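Local coordinates for RTX toxin RtxA (Vibrio vulnificus MO6-24/O, PDB 6IMP), which contributes to virulence and carries the alpha/beta hydrolase-fold domain described here, which probably acts as a hydrolase in host cells, at residues 284-287 against 292-295; 156-161 against 194-199; 52-57 against 112-117; 237-242 against 266-271; 39-44 against 143-148. All blocks are in the same frame, centred on the assembly; numbering follows the deposited sequence.

Contact 1: residues 284-287 against 292-295; sequences TFYG and NRLM
With Y286 CG beside the backbone N (chi1 -69°), the phenol ring swings toward helix 291-302 and lies against the backbone of R293 and L294. R293 contributes two bends of its own, at chi2 and chi3, which fold the chain back until the guanidinium reaches the rim of the same ring. The ring therefore meets these two residues in two ways. Its face covers the helix backbone: L294 CA sits 4.0 Å from the Y286 ring centroid, 28° off the normal, a CH-pi contact, while Y286 CD2 comes within 3.9 Å of L294 CB. Its edge meets the arginine, R293 NH1 lying 3.2 Å from Y286 CE1 with the guanidinium and ring planes 61° apart. That geometry is an edge approach, not a stacked cation-pi pair.

F285 CD1 lies over the opposite face of Y286, toward the rim, so the tyrosine is sandwiched between its own neighbour and the helix. Deeper in, T284 CG2 meets L294 CD1 at 4.1 Å, and T284 OG1 makes a weak hydrogen bond to Y298. A flat aromatic suits Y286 because its face can lie on the backbone of R293 and L294 while its edge reaches the arginine. Leucine suits the buried side, and a long arginine the exposed one, where its charge can stay near solvent.

Backbone bonding between Y286 and N258 ties this loop to the one after strand 252-256. The loop after the last strand and the helix that follows are elements of the alpha/beta hydrolase fold, whose members usually carry the catalytic histidine in that loop.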
# COMPACT_ATOMS: atom_id res chain seq x y z
N THR A 284 -8.84 9.03 14.15
CA THR A 284 -9.67 9.75 13.20
C THR A 284 -11.13 9.38 13.53
O THR A 284 -11.36 8.35 14.16
CB THR A 284 -9.29 9.27 11.78
OG1 THR A 284 -8.18 10.04 11.29
CG2 THR A 284 -10.36 9.40 10.84
N PHE A 285 -12.10 10.19 13.11
CA PHE A 285 -13.53 9.79 13.27
C PHE A 285 -14.19 9.10 12.05
O PHE A 285 -15.43 9.02 11.93
CB PHE A 285 -14.39 10.92 13.86
CG PHE A 285 -14.26 12.23 13.16
CD1 PHE A 285 -15.03 12.52 12.04
CD2 PHE A 285 -13.44 13.22 13.68
CE1 PHE A 285 -14.94 13.76 11.43
CE2 PHE A 285 -13.35 14.46 13.08
CZ PHE A 285 -14.09 14.73 11.95
N TYR A 286 -13.34 8.47 11.23
CA TYR A 286 -13.70 7.95 9.92
C TYR A 286 -13.58 6.43 9.95
O TYR A 286 -12.69 5.89 10.61
CB TYR A 286 -12.77 8.50 8.84
CG TYR A 286 -12.95 9.98 8.59
CD1 TYR A 286 -14.19 10.48 8.20
CD2 TYR A 286 -11.89 10.88 8.70
CE1 TYR A 286 -14.37 11.83 7.95
CE2 TYR A 286 -12.06 12.23 8.46
CZ TYR A 286 -13.30 12.71 8.08
OH TYR A 286 -13.47 14.05 7.83
N GLY A 287 -14.49 5.77 9.25
CA GLY A 287 -14.43 4.32 9.06
C GLY A 287 -13.28 3.92 8.15
O GLY A 287 -12.68 4.77 7.48
N ASN A 292 -11.98 9.12 0.77
CA ASN A 292 -12.19 10.47 0.29
C ASN A 292 -12.44 11.41 1.46
O ASN A 292 -11.73 12.41 1.62
CB ASN A 292 -13.37 10.51 -0.66
CG ASN A 292 -13.59 11.89 -1.23
OD1 ASN A 292 -12.63 12.62 -1.49
ND2 ASN A 292 -14.84 12.27 -1.38
N ARG A 293 -13.43 11.06 2.28
CA ARG A 293 -13.74 11.82 3.51
C ARG A 293 -12.48 12.05 4.37
O ARG A 293 -12.23 13.17 4.83
CB ARG A 293 -14.85 11.11 4.33
CG ARG A 293 -16.30 11.34 3.85
CD ARG A 293 -17.05 12.43 4.64
NE ARG A 293 -17.40 12.04 6.02
CZ ARG A 293 -17.96 12.85 6.93
NH1 ARG A 293 -17.22 13.35 7.93
NH2 ARG A 293 -19.26 13.16 6.86
N LEU A 294 -11.66 11.01 4.54
CA LEU A 294 -10.43 11.10 5.33
C LEU A 294 -9.38 11.99 4.67
O LEU A 294 -8.77 12.85 5.32
CB LEU A 294 -9.86 9.71 5.60
CG LEU A 294 -8.49 9.64 6.29
CD1 LEU A 294 -8.45 8.54 7.34
CD2 LEU A 294 -7.38 9.40 5.28
N MET A 295 -9.13 11.76 3.38
CA MET A 295 -8.11 12.51 2.66
C MET A 295 -8.46 14.01 2.63
O MET A 295 -7.58 14.85 2.86
CB MET A 295 -7.89 11.95 1.25
CG MET A 295 -7.07 10.66 1.20
SD MET A 295 -5.49 10.71 2.10
CE MET A 295 -4.56 11.89 1.12

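Contact 2: residues 156-161 against 194-199; sequences TMFNYL and NGQAVS
Aromatic packing comes first: F158 points its ring from helix 147-164 at Q196 and meets it with an edge. With CG anti to the backbone N (chi1 -168°), the ring extends outward from the helix, and F158 CE2 comes to 3.9 Å from Q196 CB, which lies in the ring plane. The carbonyl is at the edge too, Q196 O standing 3.5 Å from F158 CZ. A ring edge carries slightly positive C-H groups, so a carbonyl oxygen is a congenial neighbour there. The same ring also packs on I172, L187 and A191, which explains a large apolar residue at this position.

The polar part is looser. Q196 NE2 donates to N194 OD1 within its own segment, at a modelled length too short to trust. The N159 amide is only a near neighbour, N159 OD1 lying 4.1 Å from Q196 NE2, although the two amide planes differ by just 20°. Amides suit this partly exposed border, where they can also meet water.

Backbone bonding shapes the second segment. G195, at positive phi, is the C-prime residue of a Schellman motif: Q196 N turns back to A191 O and G195 N to A192 O, ending helix 180-192 just before Q196, whose side chain points toward F158.

The contact thus joins the helix that crosses from strand 129-133 to strand 172-177 with the turn leading from the next helix into strand 200-204, successive beta-alpha-beta crossovers of the alpha/beta hydrolase fold.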
# COMPACT_ATOMS: atom_id res chain seq x y z
N THR A 156 10.17 -2.67 -6.81
CA THR A 156 10.03 -2.39 -8.23
C THR A 156 9.46 -1.01 -8.37
O THR A 156 10.05 -0.14 -9.02
CB THR A 156 9.08 -3.39 -8.89
OG1 THR A 156 9.61 -4.71 -8.75
CG2 THR A 156 8.90 -3.07 -10.38
N MET A 157 8.33 -0.79 -7.71
CA MET A 157 7.60 0.45 -7.81
C MET A 157 8.48 1.59 -7.36
O MET A 157 8.53 2.63 -8.01
CB MET A 157 6.35 0.41 -6.96
CG MET A 157 5.24 -0.42 -7.55
SD MET A 157 3.96 -0.56 -6.30
CE MET A 157 3.36 -2.22 -6.59
N PHE A 158 9.18 1.41 -6.25
CA PHE A 158 10.14 2.40 -5.82
C PHE A 158 11.13 2.70 -6.93
O PHE A 158 11.22 3.82 -7.41
CB PHE A 158 10.91 1.96 -4.58
CG PHE A 158 11.69 3.07 -3.95
CD1 PHE A 158 11.05 4.24 -3.54
CD2 PHE A 158 13.05 2.96 -3.76
CE1 PHE A 158 11.75 5.26 -2.94
CE2 PHE A 158 13.77 3.99 -3.16
CZ PHE A 158 13.12 5.14 -2.76
N ASN A 159 11.83 1.66 -7.37
CA ASN A 159 12.91 1.81 -8.34
C ASN A 159 12.42 2.53 -9.59
O ASN A 159 13.12 3.37 -10.13
CB ASN A 159 13.52 0.46 -8.70
CG ASN A 159 14.39 -0.10 -7.59
OD1 ASN A 159 15.15 0.63 -6.93
ND2 ASN A 159 14.28 -1.40 -7.37
N TYR A 160 11.18 2.25 -10.01
CA TYR A 160 10.58 2.96 -11.16
C TYR A 160 10.55 4.49 -10.98
O TYR A 160 10.75 5.24 -11.94
CB TYR A 160 9.17 2.45 -11.45
CG TYR A 160 8.43 3.30 -12.46
CD1 TYR A 160 8.85 3.36 -13.78
CD2 TYR A 160 7.33 4.06 -12.09
CE1 TYR A 160 8.20 4.15 -14.72
CE2 TYR A 160 6.66 4.84 -13.02
CZ TYR A 160 7.10 4.88 -14.34
OH TYR A 160 6.44 5.65 -15.27
N LEU A 161 10.29 4.94 -9.76
CA LEU A 161 10.29 6.36 -9.46
C LEU A 161 11.69 6.91 -9.55
O LEU A 161 11.97 7.79 -10.36
CB LEU A 161 9.71 6.63 -8.07
CG LEU A 161 8.25 6.23 -7.86
CD1 LEU A 161 7.84 6.58 -6.44
CD2 LEU A 161 7.33 6.90 -8.87
N ASN A 194 19.48 1.18 1.97
CA ASN A 194 20.17 1.08 0.70
C ASN A 194 20.54 2.50 0.26
O ASN A 194 20.70 2.78 -0.93
CB ASN A 194 19.23 0.42 -0.32
CG ASN A 194 19.85 0.28 -1.70
OD1 ASN A 194 19.16 0.40 -2.71
ND2 ASN A 194 21.14 0.03 -1.74
N GLY A 195 20.64 3.38 1.25
CA GLY A 195 20.94 4.80 1.04
C GLY A 195 20.14 5.48 -0.07
O GLY A 195 20.68 6.30 -0.81
N GLN A 196 18.87 5.11 -0.19
CA GLN A 196 17.93 5.85 -1.04
C GLN A 196 16.73 6.36 -0.22
O GLN A 196 15.63 6.46 -0.75
CB GLN A 196 17.42 4.99 -2.21
CG GLN A 196 18.40 3.99 -2.82
CD GLN A 196 17.82 3.32 -4.08
OE1 GLN A 196 17.31 4.01 -4.97
NE2 GLN A 196 17.88 1.99 -4.14
N ALA A 197 16.96 6.72 1.05
CA ALA A 197 15.87 7.06 2.01
C ALA A 197 14.79 8.06 1.53
O ALA A 197 15.06 8.99 0.78
CB ALA A 197 16.47 7.56 3.32
N VAL A 198 13.59 7.88 2.06
CA VAL A 198 12.38 8.53 1.55
C VAL A 198 12.05 9.74 2.44
O VAL A 198 12.50 9.79 3.59
CB VAL A 198 11.20 7.51 1.50
CG1 VAL A 198 10.63 7.24 2.90
CG2 VAL A 198 10.12 7.95 0.54
N SER A 199 11.33 10.73 1.91
CA SER A 199 11.05 11.95 2.69
C SER A 199 10.08 11.72 3.84
O SER A 199 10.03 12.52 4.78
CB SER A 199 10.51 13.08 1.81
OG SER A 199 10.48 14.30 2.53

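Contact 3: residues 52-57 against 112-117; sequences EITQTL and AEEQAS
T54 and E114 join two helices of the alpha/beta hydrolase domain: helix 52-63, which precedes the first sheet strand, and helix 112-124, which follows strand 101-105 and leads on to strand 129-133. The short segments run at 75° to each other with axes 10.0 Å apart at closest approach, so they meet over little more than one turn.

The close part centres on T54, a residue whose two branches do different work. Its hydroxyl, OG1, donates to E114 OE2 at 2.8 Å, reaching that oxygen on the syn side but 33° out of the carboxylate plane. E114 bends at chi2 to present this oxygen, which also accepts from G51 N, just before helix 52-63; a negative carboxylate there would probably be eased by the helix dipole. The methyl branch packs beside the same carboxylate and against helix 112-124, T54 CG2 lying 3.8 Å from E113 O and 4.1 Å from S117 CB. Threonine suits the place because it is small enough for helices to meet and still offers both a hydroxyl to bond and a methyl to pack.

Away from this point the helices diverge. E52, I53 and T56 lie on the exposed surface, and L57, although its first bond points at helix 112-124, makes no contact with it. E113 starts toward the other helix, then turns its carboxylate off to N134.

Within helix 112-124, S117 keeps its own hydroxyl occupied: S117 OG donates to E114 O at 2.9 Å, approaching from the same face of that carbonyl as S117 N.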
# COMPACT_ATOMS: atom_id res chain seq x y z
N GLU A 52 -16.70 0.40 -13.85
CA GLU A 52 -16.90 1.12 -15.10
C GLU A 52 -16.63 2.61 -14.95
O GLU A 52 -15.94 3.22 -15.77
CB GLU A 52 -18.31 0.88 -15.64
CG GLU A 52 -18.41 1.07 -17.14
CD GLU A 52 -19.56 0.30 -17.75
OE1 GLU A 52 -19.32 -0.83 -18.23
OE2 GLU A 52 -20.70 0.81 -17.71
N ILE A 53 -17.17 3.20 -13.89
CA ILE A 53 -16.97 4.61 -13.60
C ILE A 53 -15.49 4.89 -13.36
O ILE A 53 -14.93 5.85 -13.90
CB ILE A 53 -17.78 5.05 -12.37
CG1 ILE A 53 -19.28 4.90 -12.64
CG2 ILE A 53 -17.45 6.50 -11.98
CD1 ILE A 53 -20.10 4.54 -11.42
N THR A 54 -14.86 4.04 -12.55
CA THR A 54 -13.45 4.19 -12.22
C THR A 54 -12.61 4.23 -13.48
O THR A 54 -11.70 5.05 -13.61
CB THR A 54 -12.96 3.04 -11.32
OG1 THR A 54 -13.91 2.80 -10.28
CG2 THR A 54 -11.60 3.37 -10.70
N GLN A 55 -12.95 3.36 -14.43
CA GLN A 55 -12.19 3.23 -15.67
C GLN A 55 -12.37 4.49 -16.52
O GLN A 55 -11.39 5.11 -16.92
CB GLN A 55 -12.63 1.97 -16.45
CG GLN A 55 -11.75 1.58 -17.64
CD GLN A 55 -10.25 1.66 -17.36
OE1 GLN A 55 -9.63 0.67 -16.96
NE2 GLN A 55 -9.67 2.84 -17.56
N THR A 56 -13.63 4.89 -16.72
CA THR A 56 -13.95 6.07 -17.53
C THR A 56 -13.20 7.31 -17.00
O THR A 56 -12.50 7.98 -17.76
CB THR A 56 -15.48 6.34 -17.59
OG1 THR A 56 -16.05 6.22 -16.29
CG2 THR A 56 -16.17 5.35 -18.51
N LEU A 57 -13.29 7.56 -15.70
CA LEU A 57 -12.52 8.64 -15.07
C LEU A 57 -11.03 8.56 -15.39
O LEU A 57 -10.34 9.59 -15.45
CB LEU A 57 -12.70 8.63 -13.55
CG LEU A 57 -14.09 8.85 -12.96
CD1 LEU A 57 -13.97 8.84 -11.44
CD2 LEU A 57 -14.73 10.14 -13.45
N ALA A 112 -6.00 -1.62 -7.17
CA ALA A 112 -5.44 -0.32 -6.80
C ALA A 112 -6.23 0.82 -7.44
O ALA A 112 -6.40 1.90 -6.86
CB ALA A 112 -3.98 -0.24 -7.22
N GLU A 113 -6.73 0.57 -8.65
CA GLU A 113 -7.54 1.54 -9.39
C GLU A 113 -8.64 2.08 -8.48
O GLU A 113 -8.71 3.27 -8.20
CB GLU A 113 -8.14 0.90 -10.65
CG GLU A 113 -7.20 0.87 -11.85
CD GLU A 113 -5.98 -0.02 -11.66
OE1 GLU A 113 -6.13 -1.13 -11.10
OE2 GLU A 113 -4.87 0.39 -12.08
N GLU A 114 -9.44 1.16 -7.96
CA GLU A 114 -10.53 1.49 -7.06
C GLU A 114 -10.00 2.20 -5.83
O GLU A 114 -10.52 3.23 -5.44
CB GLU A 114 -11.26 0.22 -6.62
CG GLU A 114 -11.93 -0.55 -7.74
CD GLU A 114 -13.00 0.25 -8.45
OE1 GLU A 114 -13.85 0.87 -7.77
OE2 GLU A 114 -12.99 0.26 -9.70
N GLN A 115 -8.96 1.65 -5.22
CA GLN A 115 -8.48 2.14 -3.93
C GLN A 115 -7.85 3.52 -4.05
O GLN A 115 -7.92 4.31 -3.12
CB GLN A 115 -7.50 1.15 -3.30
CG GLN A 115 -8.15 -0.17 -2.85
CD GLN A 115 -7.20 -1.11 -2.13
OE1 GLN A 115 -6.43 -0.68 -1.27
NE2 GLN A 115 -7.27 -2.40 -2.45
N ALA A 116 -7.27 3.83 -5.20
CA ALA A 116 -6.60 5.12 -5.40
C ALA A 116 -7.58 6.21 -5.83
O ALA A 116 -7.28 7.40 -5.70
CB ALA A 116 -5.47 4.99 -6.41
N SER A 117 -8.76 5.81 -6.30
CA SER A 117 -9.66 6.73 -7.00
C SER A 117 -10.17 7.83 -6.09
O SER A 117 -10.11 9.01 -6.43
CB SER A 117 -10.83 5.96 -7.61
OG SER A 117 -11.73 5.53 -6.61

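Contact 4: residues 237-242 against 266-271; sequences FSVEKN and EKLRAK
On helix 260-274, whose L268 meets V239 across the contact, E266 OE2 is gripped by two groups: T256 OG1 donates to it, and R269 NH2 forms a salt bridge with it. The hydrogen bond within that bridge is weak, and its 2.5 Å from R269 NH2 to E266 OE2 deserves little trust. R269 also reaches L254 O and T280 O through NH1, which ties this helix to strand 252-256 and to the loop before strand 282-283.

The apolar meeting is narrow. L268 holds CG anti to its backbone N (chi1 177°) and pushes one methyl into the fork of the valine, L268 CD2 lying 3.7 Å from V239 CB. Branched side chains suit this buried seam, where P208 touches L268 as well. Here helix 260-274, flanking the late strands of the alpha/beta hydrolase sheet, meets the short, weakly bonded helix 239-243. The latter is started by S238 as N-cap, its OG accepting from K241 N at 3.1 Å with a nearly straight 169° bond.

Toward solvent, E240 crosses K271 at about a right angle. Both E240 oxygens lie against K271 CD, while E240 OE1 remains 4.2 Å from K271 NZ, longer than a salt bridge.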
# COMPACT_ATOMS: atom_id res chain seq x y z
N PHE A 237 3.16 -9.39 7.81
CA PHE A 237 2.70 -8.01 7.67
C PHE A 237 2.61 -7.29 9.02
O PHE A 237 1.66 -6.53 9.25
CB PHE A 237 1.34 -7.95 6.97
CG PHE A 237 1.29 -8.62 5.62
CD1 PHE A 237 1.79 -7.98 4.49
CD2 PHE A 237 0.65 -9.84 5.47
CE1 PHE A 237 1.71 -8.58 3.25
CE2 PHE A 237 0.56 -10.45 4.23
CZ PHE A 237 1.08 -9.81 3.11
N SER A 238 3.57 -7.53 9.90
CA SER A 238 3.68 -6.75 11.14
C SER A 238 4.39 -5.43 10.86
O SER A 238 5.52 -5.42 10.36
CB SER A 238 4.43 -7.54 12.22
OG SER A 238 4.82 -6.69 13.29
N VAL A 239 3.71 -4.31 11.15
CA VAL A 239 4.29 -2.97 10.96
C VAL A 239 5.56 -2.80 11.80
O VAL A 239 6.59 -2.34 11.31
CB VAL A 239 3.29 -1.85 11.36
CG1 VAL A 239 3.96 -0.48 11.34
CG2 VAL A 239 2.08 -1.86 10.44
N GLU A 240 5.42 -3.15 13.08
CA GLU A 240 6.52 -3.19 14.05
C GLU A 240 7.75 -3.94 13.51
O GLU A 240 8.85 -3.37 13.39
CB GLU A 240 6.03 -3.87 15.34
CG GLU A 240 6.54 -3.26 16.64
CD GLU A 240 5.81 -3.80 17.87
OE1 GLU A 240 4.59 -4.11 17.75
OE2 GLU A 240 6.44 -3.91 18.94
N LYS A 241 7.53 -5.20 13.14
CA LYS A 241 8.59 -6.08 12.62
C LYS A 241 9.22 -5.51 11.35
O LYS A 241 10.45 -5.45 11.23
CB LYS A 241 8.02 -7.48 12.35
CG LYS A 241 9.03 -8.52 11.85
CD LYS A 241 8.49 -9.93 12.07
CE LYS A 241 8.90 -10.90 10.96
NZ LYS A 241 10.38 -11.08 10.89
N ASN A 242 8.38 -5.07 10.42
CA ASN A 242 8.84 -4.49 9.16
C ASN A 242 9.53 -3.11 9.34
O ASN A 242 10.16 -2.60 8.41
CB ASN A 242 7.67 -4.34 8.18
CG ASN A 242 7.07 -5.66 7.74
OD1 ASN A 242 7.00 -6.63 8.51
ND2 ASN A 242 6.58 -5.69 6.52
N GLU A 266 -3.88 2.15 17.45
CA GLU A 266 -3.56 3.05 18.55
C GLU A 266 -2.63 2.41 19.57
O GLU A 266 -1.79 3.08 20.16
CB GLU A 266 -4.84 3.58 19.21
CG GLU A 266 -5.54 4.64 18.38
CD GLU A 266 -4.60 5.74 17.94
OE1 GLU A 266 -3.93 6.34 18.81
OE2 GLU A 266 -4.49 5.97 16.72
N LYS A 267 -2.76 1.09 19.76
CA LYS A 267 -1.81 0.33 20.57
C LYS A 267 -0.44 0.33 19.88
O LYS A 267 0.60 0.67 20.48
CB LYS A 267 -2.31 -1.09 20.81
CG LYS A 267 -3.65 -1.15 21.53
CD LYS A 267 -4.08 -2.56 21.89
CE LYS A 267 -5.55 -2.59 22.31
NZ LYS A 267 -5.98 -3.88 22.93
N LEU A 268 -0.45 -0.01 18.59
CA LEU A 268 0.73 0.11 17.75
C LEU A 268 1.37 1.47 17.93
O LEU A 268 2.56 1.57 18.22
CB LEU A 268 0.37 -0.12 16.29
CG LEU A 268 1.48 0.03 15.24
CD1 LEU A 268 2.72 -0.77 15.62
CD2 LEU A 268 0.97 -0.41 13.87
N ARG A 269 0.56 2.52 17.80
CA ARG A 269 1.03 3.90 17.97
C ARG A 269 1.84 4.05 19.25
O ARG A 269 2.92 4.65 19.25
CB ARG A 269 -0.15 4.88 17.98
CG ARG A 269 0.13 6.19 18.73
CD ARG A 269 -0.90 7.25 18.40
NE ARG A 269 -0.57 7.90 17.13
CZ ARG A 269 -1.38 8.01 16.08
NH1 ARG A 269 -0.94 8.61 14.99
NH2 ARG A 269 -2.63 7.55 16.10
N ALA A 270 1.28 3.56 20.35
CA ALA A 270 1.97 3.56 21.63
C ALA A 270 3.33 2.88 21.49
O ALA A 270 4.37 3.55 21.54
CB ALA A 270 1.12 2.90 22.71
N LYS A 271 3.33 1.57 21.21
CA LYS A 271 4.59 0.82 21.04
C LYS A 271 5.65 1.58 20.22
O LYS A 271 6.84 1.43 20.45
CB LYS A 271 4.33 -0.55 20.38
CG LYS A 271 3.42 -1.46 21.17
CD LYS A 271 3.76 -2.94 20.97
CE LYS A 271 2.99 -3.83 21.94
NZ LYS A 271 2.54 -5.10 21.31

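Contact 5: residues 39-44 against 143-148; sequences ELYGEK and GGPSEK
Just before Y41, whose ring lies on P145, helix 31-41 places L40. Its CB stands over one face of the tyrosine ring, 4.0 Å above the plane and toward the rim.

Y41 itself makes the contact. With CG beside the backbone N (chi1 -61°), the ring projects at P145, which covers the opposite face almost centrally: P145 CB is 3.8 Å from the Y41 ring centroid and 10° off the normal, a CH-pi contact. P145 CG adds a touch at 3.6 Å from Y41 CD2. Proline suits this place, its rigid, flat patch of C-H groups fitting the broad tyrosine face. Further out, Y41 OH comes 3.4 Å from S146 CA; it also nears E147 N, but at an angle too poor for a hydrogen bond. M179, of the probable nucleophile elbow, and F237 touch this side chain as well.

G42 then turns the chain off the helix with phi 99°, where a CB would strike the preceding carbonyl. E43 follows as the N-cap of the next helix.

In the other segment, S146 caps helix 147-164 through G149 N, while E147 turns its carboxylate to Y151, Q236 and F237. Those polar ends are engaged away from the tyrosine, so the contact rests on shape and on slightly positive proline C-H groups facing an electron-rich ring, with no hydrogen bond between the segments.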
# COMPACT_ATOMS: atom_id res chain seq x y z
N GLU A 39 -9.16 -15.22 1.93
CA GLU A 39 -9.35 -14.57 3.23
C GLU A 39 -8.39 -13.40 3.37
O GLU A 39 -8.81 -12.26 3.56
CB GLU A 39 -9.18 -15.58 4.39
CG GLU A 39 -8.88 -14.98 5.77
CD GLU A 39 -10.10 -14.48 6.54
OE1 GLU A 39 -11.23 -14.50 6.00
OE2 GLU A 39 -9.91 -14.05 7.71
N LEU A 40 -7.10 -13.67 3.23
CA LEU A 40 -6.06 -12.66 3.45
C LEU A 40 -6.04 -11.53 2.40
O LEU A 40 -5.88 -10.36 2.75
CB LEU A 40 -4.69 -13.33 3.52
CG LEU A 40 -4.38 -13.96 4.88
CD1 LEU A 40 -5.33 -15.10 5.18
CD2 LEU A 40 -2.94 -14.45 4.93
N TYR A 41 -6.22 -11.88 1.13
CA TYR A 41 -5.93 -10.98 0.01
C TYR A 41 -7.16 -10.59 -0.81
O TYR A 41 -7.12 -9.62 -1.61
CB TYR A 41 -4.95 -11.65 -0.93
CG TYR A 41 -3.63 -11.98 -0.29
CD1 TYR A 41 -2.81 -10.96 0.17
CD2 TYR A 41 -3.20 -13.29 -0.18
CE1 TYR A 41 -1.59 -11.24 0.73
CE2 TYR A 41 -1.99 -13.58 0.39
CZ TYR A 41 -1.19 -12.55 0.84
OH TYR A 41 0.03 -12.83 1.42
N GLY A 42 -8.22 -11.38 -0.67
CA GLY A 42 -9.44 -11.19 -1.44
C GLY A 42 -9.52 -12.12 -2.63
O GLY A 42 -8.54 -12.75 -3.02
N GLU A 43 -10.69 -12.17 -3.23
CA GLU A 43 -10.93 -13.11 -4.32
C GLU A 43 -10.34 -12.52 -5.58
O GLU A 43 -10.35 -11.32 -5.76
CB GLU A 43 -12.43 -13.37 -4.49
CG GLU A 43 -13.16 -13.52 -3.16
CD GLU A 43 -14.56 -14.07 -3.31
OE1 GLU A 43 -15.47 -13.56 -2.63
OE2 GLU A 43 -14.75 -15.02 -4.10
N LYS A 44 -9.80 -13.37 -6.44
CA LYS A 44 -9.21 -12.91 -7.68
C LYS A 44 -10.11 -11.91 -8.43
O LYS A 44 -9.62 -10.88 -8.90
CB LYS A 44 -8.86 -14.09 -8.59
CG LYS A 44 -8.60 -13.70 -10.04
CD LYS A 44 -8.70 -14.89 -10.98
CE LYS A 44 -10.13 -15.39 -11.19
NZ LYS A 44 -10.94 -14.46 -12.02
N GLY A 143 0.51 -12.56 -11.67
CA GLY A 143 0.98 -13.42 -10.60
C GLY A 143 -0.02 -13.56 -9.49
O GLY A 143 -1.21 -13.35 -9.68
N GLY A 144 0.49 -13.90 -8.31
CA GLY A 144 -0.36 -14.31 -7.20
C GLY A 144 0.23 -13.87 -5.87
O GLY A 144 1.40 -14.10 -5.59
N PRO A 145 -0.61 -13.27 -5.03
CA PRO A 145 -0.09 -12.53 -3.91
C PRO A 145 0.60 -13.41 -2.86
O PRO A 145 0.27 -14.60 -2.72
CB PRO A 145 -1.33 -11.85 -3.34
CG PRO A 145 -2.45 -12.78 -3.70
CD PRO A 145 -2.08 -13.30 -5.05
N SER A 146 1.54 -12.80 -2.14
CA SER A 146 2.26 -13.43 -1.02
C SER A 146 3.05 -12.35 -0.23
O SER A 146 3.49 -11.35 -0.80
CB SER A 146 3.23 -14.47 -1.54
OG SER A 146 4.39 -13.84 -2.06
N GLU A 147 3.26 -12.58 1.06
CA GLU A 147 3.94 -11.60 1.90
C GLU A 147 5.22 -11.07 1.23
O GLU A 147 5.41 -9.86 1.10
CB GLU A 147 4.27 -12.15 3.29
CG GLU A 147 5.13 -11.19 4.12
CD GLU A 147 5.05 -11.41 5.61
OE1 GLU A 147 4.75 -12.54 6.04
OE2 GLU A 147 5.31 -10.46 6.37
N LYS A 148 6.08 -11.98 0.80
CA LYS A 148 7.41 -11.60 0.35
C LYS A 148 7.38 -11.08 -1.09
O LYS A 148 8.12 -10.15 -1.45
CB LYS A 148 8.39 -12.76 0.51
CG LYS A 148 9.40 -12.57 1.64
CD LYS A 148 8.82 -12.84 3.03
CE LYS A 148 9.61 -12.12 4.12
NZ LYS A 148 9.38 -12.69 5.48

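How the contacts relate
The centres of all five contacts lie about 13 to 17 Å from the centre of the chain, around the sheet. Contact 1 is buried, though F285 and R293 are exposed; the other four are partly buried, and contact 4 reaches the surface at K271. Contacts 2 and 5 share helix 147-164, one along its body and the other at its start. Contacts 4 and 5 are joined through F237, which touches both E147 and Y41. Contact 3, nested in the loop that contact 5 closes, alone has a clear hydrogen bond between its segments. Contacts 1 and 5 rely on tyrosine faces, contact 2 on a phenylalanine edge, and contact 4 on aliphatic packing bordered by loosely paired charges.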